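Local coordinates for protein DNA photolyase (Agrobacterium tumefaciens, PDB 4U63) that probably uses light absorbed by a folate antenna and a flavin cofactor to split cyclobutane pyrimidine dimers in ultraviolet-damaged DNA, at residues I373-I378 against V478-A483; T342-V347 against I419-L424; R101-L106 against Q134-D139. All blocks are in the same frame, centred on the assembly; numbering follows the deposited sequence. Where two conformers were deposited one is given.

Interactions 1 and 2 are adjoining buried contacts, their centres about 10 Å apart, in the helical FAD-binding region. Their segments alternate along the chain, and the hydroxyl of Tyr344 in interaction 2 reaches the carbonyl of Val478 in interaction 1. The first is largely polar, a histidine pair and a water set beside small apolar groups; the second is apolar packing of a tyrosine, a proline and branched side chains. Interaction 3 lies on the opposite side of the chain's centre, more than 50 Å from both between centres, in the alpha/beta photolyase domain. There a leucine pair faces inward while a salt bridge closes the surface.

Interaction 1. Residues I373-I378 against V478-A483; sequences IKHLLI and VDHGKA
His375 and His480 join their imidazoles edge to edge where the C-terminal end of helix 362-375 meets the start of helix 480-495, within the all-helical FAD-binding domain typical of photolyases. NE2 of His375 and ND1 of His480 lie 3.1 Å apart in a nearly straight hydrogen bond (163°) that either ring could donate. Each nitrogen lies near the plane of the other ring, and with the planes turned by 31° the pair meets rim to rim instead of stacking. The two side chains leave their helices differently: CG of His375 stands anti to its carbonyl carbon, whereas that of His480 swings anti to its amide nitrogen (chi1 169°), which brings ND1 up to the partner ring. Phe371 stacks on His375, adding a second restraint on that imidazole.

Ala483 packs obliquely against the His375 ring, its CB 3.8 Å from His375 CD2. The CG1 methyl of Val478 lies 4.0 Å from the carbonyl O of His375, and makes a looser apolar contact, 4.3 Å, with CD2 of Leu376. Lys374 turns its amine away from the contact toward the carbonyls of Phe416 and Arg418. Asp479 serves as N-cap of helix 480-495: its OD2 accepts from Lys482 N, approached on the anti side of the carboxylate, and so holds the first turn that carries His480. Leu377, with positive phi, is the first residue to leave helical geometry. A water sits between the two backbones within hydrogen-bonding distance of both, 2.8 Å from Lys374 O and the same from Ala483 O.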
loop_
_atom_site.group_PDB
_atom_site.type_symbol
_atom_site.label_atom_id
_atom_site.label_comp_id
_atom_site.label_asym_id
_atom_site.label_seq_id
_atom_site.Cartn_x
_atom_site.Cartn_y
_atom_site.Cartn_z
ATOM N N ILE A 373 15.453 -13.128 -2.403
ATOM C CA ILE A 373 15.468 -14.115 -1.310
ATOM C C ILE A 373 16.168 -15.407 -1.720
ATOM O O ILE A 373 16.957 -15.973 -0.947
ATOM C CB ILE A 373 14.014 -14.433 -0.868
ATOM C CG1 ILE A 373 13.366 -13.176 -0.271
ATOM C CG2 ILE A 373 13.960 -15.589 0.137
ATOM C CD1 ILE A 373 11.857 -13.212 -0.254
ATOM N N LYS A 374 15.878 -15.882 -2.927
ATOM C CA LYS A 374 16.363 -17.194 -3.364
ATOM C C LYS A 374 17.593 -17.119 -4.240
ATOM O O LYS A 374 18.583 -17.754 -3.941
ATOM C CB LYS A 374 15.234 -17.958 -4.031
ATOM C CG LYS A 374 14.080 -18.116 -3.054
ATOM C CD LYS A 374 12.978 -18.969 -3.582
ATOM C CE LYS A 374 11.903 -19.133 -2.527
ATOM N NZ LYS A 374 10.820 -19.989 -3.038
ATOM N N HIS A 375 17.547 -16.338 -5.309
ATOM C CA HIS A 375 18.727 -16.216 -6.177
ATOM C C HIS A 375 19.893 -15.491 -5.530
ATOM O O HIS A 375 21.033 -15.903 -5.725
ATOM C CB HIS A 375 18.367 -15.564 -7.506
ATOM C CG HIS A 375 17.661 -16.487 -8.432
ATOM N ND1 HIS A 375 16.340 -16.831 -8.263
ATOM C CD2 HIS A 375 18.091 -17.161 -9.522
ATOM C CE1 HIS A 375 15.981 -17.667 -9.214
ATOM N NE2 HIS A 375 17.023 -17.885 -9.988
ATOM N N LEU A 376 19.624 -14.432 -4.761
ATOM C CA LEU A 376 20.710 -13.705 -4.073
ATOM C C LEU A 376 20.883 -14.114 -2.601
ATOM O O LEU A 376 21.864 -13.743 -1.972
ATOM C CB LEU A 376 20.509 -12.193 -4.190
ATOM C CG LEU A 376 20.276 -11.679 -5.612
ATOM C CD1 LEU A 376 20.108 -10.166 -5.616
ATOM C CD2 LEU A 376 21.419 -12.091 -6.534
ATOM N N LEU A 377 19.933 -14.878 -2.065
ATOM C CA LEU A 377 19.980 -15.334 -0.676
ATOM C C LEU A 377 20.119 -14.173 0.308
ATOM O O LEU A 377 20.886 -14.254 1.278
ATOM C CB LEU A 377 21.104 -16.365 -0.503
ATOM C CG LEU A 377 20.788 -17.519 0.439
ATOM C CD1 LEU A 377 19.662 -18.357 -0.143
ATOM C CD2 LEU A 377 22.021 -18.369 0.686
ATOM N N ILE A 378 19.374 -13.098 0.053
ATOM C CA ILE A 378 19.419 -11.901 0.885
ATOM C C ILE A 378 18.167 -11.829 1.736
ATOM O O ILE A 378 17.065 -12.119 1.259
ATOM C CB ILE A 378 19.554 -10.634 0.027
ATOM C CG1 ILE A 378 20.967 -10.556 -0.552
ATOM C CG2 ILE A 378 19.267 -9.386 0.845
ATOM C CD1 ILE A 378 21.136 -9.461 -1.573
ATOM N N VAL A 478 24.227 -13.568 -11.108
ATOM C CA VAL A 478 24.383 -14.945 -10.630
ATOM C C VAL A 478 23.876 -15.895 -11.736
ATOM O O VAL A 478 22.977 -15.535 -12.507
ATOM C CB VAL A 478 23.633 -15.166 -9.289
ATOM C CG1 VAL A 478 22.120 -15.112 -9.489
ATOM C CG2 VAL A 478 24.069 -16.473 -8.634
ATOM N N ASP A 479 24.469 -17.088 -11.817
ATOM C CA ASP A 479 24.002 -18.140 -12.716
ATOM C C ASP A 479 22.788 -18.799 -12.069
ATOM O O ASP A 479 22.817 -19.095 -10.878
ATOM C CB ASP A 479 25.108 -19.174 -12.944
ATOM C CG ASP A 479 24.625 -20.405 -13.699
ATOM O OD1 ASP A 479 24.419 -20.323 -14.924
ATOM O OD2 ASP A 479 24.468 -21.463 -13.064
ATOM N N HIS A 480 21.728 -19.023 -12.848
ATOM C CA HIS A 480 20.489 -19.610 -12.310
ATOM C C HIS A 480 20.730 -20.942 -11.606
ATOM O O HIS A 480 20.291 -21.128 -10.470
ATOM C CB HIS A 480 19.431 -19.806 -13.404
ATOM C CG HIS A 480 18.262 -20.631 -12.955
ATOM N ND1 HIS A 480 17.324 -20.158 -12.072
ATOM C CD2 HIS A 480 17.891 -21.896 -13.252
ATOM C CE1 HIS A 480 16.417 -21.089 -11.843
ATOM N NE2 HIS A 480 16.740 -22.157 -12.548
ATOM N N GLY A 481 21.415 -21.860 -12.291
ATOM C CA GLY A 481 21.696 -23.190 -11.750
ATOM C C GLY A 481 22.466 -23.135 -10.441
ATOM O O GLY A 481 22.077 -23.755 -9.461
ATOM N N LYS A 482 23.551 -22.369 -10.422
ATOM C CA LYS A 482 24.376 -22.234 -9.210
ATOM C C LYS A 482 23.587 -21.567 -8.074
ATOM O O LYS A 482 23.711 -21.953 -6.909
ATOM C CB LYS A 482 25.648 -21.424 -9.495
ATOM C CG LYS A 482 26.533 -21.985 -10.607
ATOM C CD LYS A 482 27.672 -22.846 -10.096
ATOM C CE LYS A 482 28.459 -23.455 -11.253
ATOM N NZ LYS A 482 29.016 -22.435 -12.193
ATOM N N ALA A 483 22.781 -20.565 -8.417
ATOM C CA ALA A 483 21.971 -19.852 -7.419
ATOM C C ALA A 483 20.950 -20.796 -6.809
ATOM O O ALA A 483 20.747 -20.818 -5.599
ATOM C CB ALA A 483 21.273 -18.662 -8.043
HETATM O O HOH W 1 21.283 -18.597 -3.938
#

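Interaction 2. Residues T342-V347 against I419-L424; sequences TGYPIV and IFNPIL
A proline at the first turn of one helix is the centre of this contact: Pro422 packs against Tyr344, Ile346 and Val347 without a single hydrogen bond passing between the segments. Its CG comes within 3.9 Å of Tyr344 CD2, and its CB approaches the same ring atom. The pyrrolidine meets the phenol obliquely. Tyr344 has CG anti to its carbonyl carbon (chi1 -73°), which directs the ring toward segment 419-424; at the next ring atom, CE2 meets the CD1 methyl of Ile423 at 4.0 Å. The phenol hydroxyl reaches past both, to the carbonyl O of Val478, and this hydrogen bond fixes the far end of the ring.

Ile346 also meets the proline, its CG2 branch 3.3 Å from Pro422 O, while the longer CG1 arm leads off, anti to the backbone nitrogen (chi1 -171°). Val347 lies alongside Pro422, pointing the same way; Val347 CG2 is 4.1 Å from Pro422 CB.

Both helix starts are held locally. Asn421, the N-cap residue of helix 422-429, accepts from Ile423 N through OD1 at 3.0 Å, the donor lying above the carbonyl plane. Thr342 OG1 accepts from Tyr344 N in an ST turn just ahead of helix 345-357, and Asp348 bonds to the same hydroxyl. The contact thus joins the N-terminal ends of helices 345-357 and 422-429 within the helical FAD-binding domain; Phe371 and His375 of helix 362-375 pack on Pro422, and Tyr435 of helix 434-439 touches Ile346.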
loop_
_atom_site.group_PDB
_atom_site.type_symbol
_atom_site.label_atom_id
_atom_site.label_comp_id
_atom_site.label_asym_id
_atom_site.label_seq_id
_atom_site.Cartn_x
_atom_site.Cartn_y
_atom_site.Cartn_z
ATOM N N THR A 342 20.562 -6.562 -12.282
ATOM C CA THR A 342 20.806 -7.972 -12.023
ATOM C C THR A 342 21.220 -8.749 -13.274
ATOM O O THR A 342 21.788 -9.832 -13.162
ATOM C CB THR A 342 19.562 -8.639 -11.431
ATOM O OG1 THR A 342 18.510 -8.675 -12.413
ATOM C CG2 THR A 342 19.085 -7.875 -10.192
ATOM N N GLY A 343 20.919 -8.210 -14.458
ATOM C CA GLY A 343 21.171 -8.912 -15.722
ATOM C C GLY A 343 20.047 -9.869 -16.116
ATOM O O GLY A 343 20.154 -10.554 -17.138
ATOM N N TYR A 344 18.989 -9.924 -15.294
ATOM C CA TYR A 344 17.762 -10.669 -15.584
ATOM C C TYR A 344 16.707 -9.633 -15.969
ATOM O O TYR A 344 16.190 -8.925 -15.100
ATOM C CB TYR A 344 17.317 -11.482 -14.358
ATOM C CG TYR A 344 18.190 -12.687 -14.114
ATOM C CD1 TYR A 344 19.397 -12.572 -13.413
ATOM C CD2 TYR A 344 17.829 -13.945 -14.600
ATOM C CE1 TYR A 344 20.212 -13.676 -13.199
ATOM C CE2 TYR A 344 18.637 -15.051 -14.393
ATOM C CZ TYR A 344 19.827 -14.916 -13.692
ATOM O OH TYR A 344 20.620 -16.025 -13.493
ATOM N N PRO A 345 16.398 -9.513 -17.276
ATOM C CA PRO A 345 15.551 -8.388 -17.728
ATOM C C PRO A 345 14.222 -8.185 -16.999
ATOM O O PRO A 345 13.878 -7.059 -16.701
ATOM C CB PRO A 345 15.332 -8.706 -19.198
ATOM C CG PRO A 345 16.612 -9.369 -19.590
ATOM C CD PRO A 345 16.936 -10.261 -18.427
ATOM N N ILE A 346 13.487 -9.251 -16.714
ATOM C CA ILE A 346 12.181 -9.089 -16.058
ATOM C C ILE A 346 12.337 -8.503 -14.650
ATOM O O ILE A 346 11.531 -7.678 -14.224
ATOM C CB ILE A 346 11.352 -10.406 -16.066
ATOM C CG1 ILE A 346 9.921 -10.168 -15.580
ATOM C CG2 ILE A 346 11.998 -11.500 -15.227
ATOM C CD1 ILE A 346 9.103 -9.272 -16.472
ATOM N N VAL A 347 13.391 -8.926 -13.948
ATOM C CA VAL A 347 13.689 -8.419 -12.607
ATOM C C VAL A 347 14.067 -6.948 -12.714
ATOM O O VAL A 347 13.541 -6.100 -11.994
ATOM C CB VAL A 347 14.829 -9.223 -11.947
ATOM C CG1 VAL A 347 15.278 -8.587 -10.629
ATOM C CG2 VAL A 347 14.385 -10.665 -11.729
ATOM N N ILE A 419 11.596 -22.916 -6.739
ATOM C CA ILE A 419 12.404 -21.808 -7.257
ATOM C C ILE A 419 12.326 -21.794 -8.771
ATOM O O ILE A 419 12.936 -22.632 -9.432
ATOM C CB ILE A 419 13.883 -21.963 -6.876
ATOM C CG1 ILE A 419 14.049 -22.113 -5.369
ATOM C CG2 ILE A 419 14.694 -20.774 -7.400
ATOM C CD1 ILE A 419 15.430 -22.555 -4.967
ATOM N N PHE A 420 11.582 -20.858 -9.329
ATOM C CA PHE A 420 11.516 -20.737 -10.782
ATOM C C PHE A 420 12.539 -19.775 -11.304
ATOM O O PHE A 420 12.939 -18.825 -10.621
ATOM C CB PHE A 420 10.153 -20.268 -11.252
ATOM C CG PHE A 420 9.045 -21.135 -10.796
ATOM C CD1 PHE A 420 8.821 -22.362 -11.389
ATOM C CD2 PHE A 420 8.229 -20.728 -9.767
ATOM C CE1 PHE A 420 7.792 -23.170 -10.963
ATOM C CE2 PHE A 420 7.200 -21.527 -9.333
ATOM C CZ PHE A 420 6.982 -22.750 -9.932
ATOM N N ASN A 421 12.932 -20.044 -12.544
ATOM C CA ASN A 421 13.825 -19.200 -13.285
ATOM C C ASN A 421 13.073 -17.924 -13.669
ATOM O O ASN A 421 12.002 -18.002 -14.268
ATOM C CB ASN A 421 14.302 -19.935 -14.537
ATOM C CG ASN A 421 15.524 -19.303 -15.160
ATOM O OD1 ASN A 421 15.753 -18.107 -15.026
ATOM N ND2 ASN A 421 16.323 -20.114 -15.847
ATOM N N PRO A 422 13.620 -16.747 -13.312
ATOM C CA PRO A 422 13.035 -15.474 -13.754
ATOM C C PRO A 422 12.854 -15.398 -15.270
ATOM O O PRO A 422 11.924 -14.762 -15.748
ATOM C CB PRO A 422 14.066 -14.434 -13.317
ATOM C CG PRO A 422 14.879 -15.077 -12.260
ATOM C CD PRO A 422 14.772 -16.556 -12.409
ATOM N N ILE A 423 13.749 -16.050 -16.004
ATOM C CA ILE A 423 13.710 -16.060 -17.465
ATOM C C ILE A 423 12.405 -16.688 -17.940
ATOM O O ILE A 423 11.716 -16.125 -18.784
ATOM C CB ILE A 423 14.904 -16.841 -18.053
ATOM C CG1 ILE A 423 16.229 -16.203 -17.632
ATOM C CG2 ILE A 423 14.849 -16.901 -19.580
ATOM C CD1 ILE A 423 17.349 -17.211 -17.498
ATOM N N LEU A 424 12.082 -17.850 -17.382
ATOM C CA LEU A 424 10.859 -18.580 -17.724
ATOM C C LEU A 424 9.606 -17.812 -17.294
ATOM O O LEU A 424 8.623 -17.748 -18.034
ATOM C CB LEU A 424 10.866 -19.969 -17.072
ATOM C CG LEU A 424 11.979 -20.932 -17.500
ATOM C CD1 LEU A 424 11.987 -22.163 -16.605
ATOM C CD2 LEU A 424 11.826 -21.325 -18.960
#

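Interaction 3. Residues R101-L106 against Q134-D139; sequences RILRDL and QKLRDD. With SO4 (sulfate ion), chain O; SO4 (sulfate ion), chain E.
Arg104 reaches from helix 99-110 to Asp139, just beyond helix 123-138, and has the largest share of the surface buried here. Its chain runs extended from CG to NE, bringing the end of the guanidinium to a single carboxylate oxygen: NH1 and NH2 each lie 2.8 Å from Asp139 OD2 in a salt bridge. Both bonds are bent, near 135°, as expected when two nitrogens converge on one acceptor, and the two flat groups stand 77° apart. Glu100 pairs with NE, giving the arginine a second acidic partner.

Leu136 is the second large contributor. Its CD2 methyl lies over one guanidinium face of Arg104 and touches that side chain's CG, while its CD1 meets Leu103 CD1 at 4.3 Å. The apolar pair thus lies beneath the charged bridge. Asp139, the third, has CG anti to its carbonyl carbon, which turns the carboxylate toward the arginine.

The axes of segments 101-106 and 134-138 approach to 11.7 Å and cross at -30°. In the parallel alpha/beta domain, helix 99-110 connects strand 93-96 to 114-118 and helix 123-138 leads on to 142-146, on one side of the sheet, where Leu103 packs on Ile28 and Trp30 of strand 27-31.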
loop_
_atom_site.group_PDB
_atom_site.type_symbol
_atom_site.label_atom_id
_atom_site.label_comp_id
_atom_site.label_asym_id
_atom_site.label_seq_id
_atom_site.Cartn_x
_atom_site.Cartn_y
_atom_site.Cartn_z
ATOM N N ARG A 101 -0.401 16.119 23.537
ATOM C CA ARG A 101 -0.146 17.538 23.809
ATOM C C ARG A 101 -0.871 18.427 22.786
ATOM O O ARG A 101 -1.500 19.420 23.157
ATOM C CB ARG A 101 1.369 17.806 23.811
ATOM C CG ARG A 101 1.818 19.098 24.484
ATOM C CD ARG A 101 1.807 20.294 23.548
ATOM N NE ARG A 101 2.622 20.075 22.345
ATOM C CZ ARG A 101 2.470 20.716 21.181
ATOM N NH1 ARG A 101 1.518 21.642 21.012
ATOM N NH2 ARG A 101 3.277 20.422 20.164
ATOM N N ILE A 102 -0.795 18.061 21.511
ATOM C CA ILE A 102 -1.458 18.836 20.446
ATOM C C ILE A 102 -2.976 18.833 20.625
ATOM O O ILE A 102 -3.623 19.881 20.533
ATOM C CB ILE A 102 -1.069 18.313 19.045
ATOM C CG1 ILE A 102 0.364 18.729 18.730
ATOM C CG2 ILE A 102 -2.010 18.837 17.963
ATOM C CD1 ILE A 102 1.013 17.877 17.672
ATOM N N LEU A 103 -3.536 17.657 20.880
ATOM C CA LEU A 103 -4.982 17.539 21.054
ATOM C C LEU A 103 -5.466 18.295 22.290
ATOM O O LEU A 103 -6.469 18.990 22.229
ATOM C CB LEU A 103 -5.410 16.074 21.086
ATOM C CG LEU A 103 -5.295 15.339 19.745
ATOM C CD1 LEU A 103 -5.502 13.855 19.950
ATOM C CD2 LEU A 103 -6.285 15.866 18.705
ATOM N N ARG A 104 -4.745 18.173 23.404
ATOM C CA ARG A 104 -5.090 18.921 24.618
ATOM C C ARG A 104 -5.044 20.432 24.400
ATOM O O ARG A 104 -5.910 21.158 24.890
ATOM C CB ARG A 104 -4.174 18.532 25.775
ATOM C CG ARG A 104 -4.501 17.191 26.385
ATOM C CD ARG A 104 -3.522 16.876 27.500
ATOM N NE ARG A 104 -3.721 15.544 28.072
ATOM C CZ ARG A 104 -4.681 15.219 28.943
ATOM N NH1 ARG A 104 -5.568 16.123 29.360
ATOM N NH2 ARG A 104 -4.757 13.970 29.404
ATOM N N ASP A 105 -4.035 20.898 23.665
ATOM C CA ASP A 105 -3.918 22.315 23.341
ATOM C C ASP A 105 -5.077 22.780 22.446
ATOM O O ASP A 105 -5.645 23.845 22.688
ATOM C CB ASP A 105 -2.567 22.618 22.689
ATOM C CG ASP A 105 -1.398 22.529 23.671
ATOM O OD1 ASP A 105 -1.591 22.138 24.853
ATOM O OD2 ASP A 105 -0.266 22.852 23.253
ATOM N N LEU A 106 -5.433 21.987 21.434
ATOM C CA LEU A 106 -6.600 22.302 20.578
ATOM C C LEU A 106 -7.903 22.322 21.371
ATOM O O LEU A 106 -8.740 23.201 21.180
ATOM C CB LEU A 106 -6.737 21.311 19.416
ATOM C CG LEU A 106 -5.789 21.517 18.240
ATOM C CD1 LEU A 106 -5.865 20.330 17.290
ATOM C CD2 LEU A 106 -6.107 22.807 17.496
ATOM N N GLN A 134 -7.810 6.422 26.364
ATOM C CA GLN A 134 -7.976 6.284 27.809
ATOM C C GLN A 134 -7.545 7.548 28.565
ATOM O O GLN A 134 -8.215 7.959 29.510
ATOM C CB GLN A 134 -7.202 5.070 28.339
ATOM C CG GLN A 134 -7.459 4.759 29.811
ATOM C CD GLN A 134 -8.918 4.454 30.091
ATOM O OE1 GLN A 134 -9.487 3.539 29.503
ATOM N NE2 GLN A 134 -9.529 5.216 30.987
ATOM N N LYS A 135 -6.427 8.145 28.166
ATOM C CA LYS A 135 -5.941 9.367 28.826
ATOM C C LYS A 135 -6.921 10.519 28.663
ATOM O O LYS A 135 -7.191 11.234 29.618
ATOM C CB LYS A 135 -4.574 9.791 28.284
ATOM C CG LYS A 135 -3.417 8.964 28.822
ATOM C CD LYS A 135 -2.119 9.367 28.151
ATOM C CE LYS A 135 -1.013 8.353 28.391
ATOM N NZ LYS A 135 -0.465 8.400 29.772
ATOM N N LEU A 136 -7.453 10.693 27.457
ATOM C CA LEU A 136 -8.405 11.765 27.206
ATOM C C LEU A 136 -9.724 11.518 27.944
ATOM O O LEU A 136 -10.279 12.448 28.541
ATOM C CB LEU A 136 -8.632 11.951 25.698
ATOM C CG LEU A 136 -7.413 12.439 24.891
ATOM C CD1 LEU A 136 -7.779 12.602 23.424
ATOM C CD2 LEU A 136 -6.846 13.746 25.434
ATOM N N ARG A 137 -10.213 10.279 27.913
ATOM C CA ARG A 137 -11.443 9.921 28.631
ATOM C C ARG A 137 -11.306 10.106 30.137
ATOM O O ARG A 137 -12.253 10.540 30.794
ATOM C CB ARG A 137 -11.880 8.498 28.304
ATOM C CG ARG A 137 -12.492 8.365 26.922
ATOM C CD ARG A 137 -12.780 6.916 26.588
ATOM N NE ARG A 137 -13.584 6.788 25.369
ATOM C CZ ARG A 137 -13.845 5.636 24.747
ATOM N NH1 ARG A 137 -13.363 4.480 25.211
ATOM N NH2 ARG A 137 -14.590 5.636 23.649
ATOM N N ASP A 138 -10.128 9.791 30.672
ATOM C CA ASP A 138 -9.837 9.993 32.091
ATOM C C ASP A 138 -9.938 11.471 32.500
ATOM O O ASP A 138 -10.214 11.763 33.640
ATOM C CB ASP A 138 -8.444 9.440 32.455
ATOM C CG ASP A 138 -8.408 7.905 32.545
ATOM O OD1 ASP A 138 -9.483 7.267 32.516
ATOM O OD2 ASP A 138 -7.295 7.331 32.646
ATOM N N ASP A 139 -9.720 12.391 31.559
ATOM C CA ASP A 139 -9.903 13.823 31.836
ATOM C C ASP A 139 -11.269 14.353 31.378
ATOM O O ASP A 139 -11.457 15.558 31.245
ATOM C CB ASP A 139 -8.750 14.636 31.220
ATOM C CG ASP A 139 -7.499 14.643 32.104
ATOM O OD1 ASP A 139 -7.621 14.687 33.338
ATOM O OD2 ASP A 139 -6.390 14.604 31.535
HETATM S S SO4 O . 6.014 18.134 21.770
HETATM O O1 SO4 O . 5.585 17.700 23.118
HETATM O O2 SO4 O . 6.888 19.321 21.877
HETATM O O3 SO4 O . 6.762 17.042 21.113
HETATM O O4 SO4 O . 4.821 18.451 20.958
HETATM S S SO4 E . -14.907 3.634 20.521
HETATM O O1 SO4 E . -15.010 3.367 21.967
HETATM O O2 SO4 E . -15.643 4.854 20.151
HETATM O O3 SO4 E . -13.473 3.789 20.198
HETATM O O4 SO4 E . -15.484 2.500 19.770
#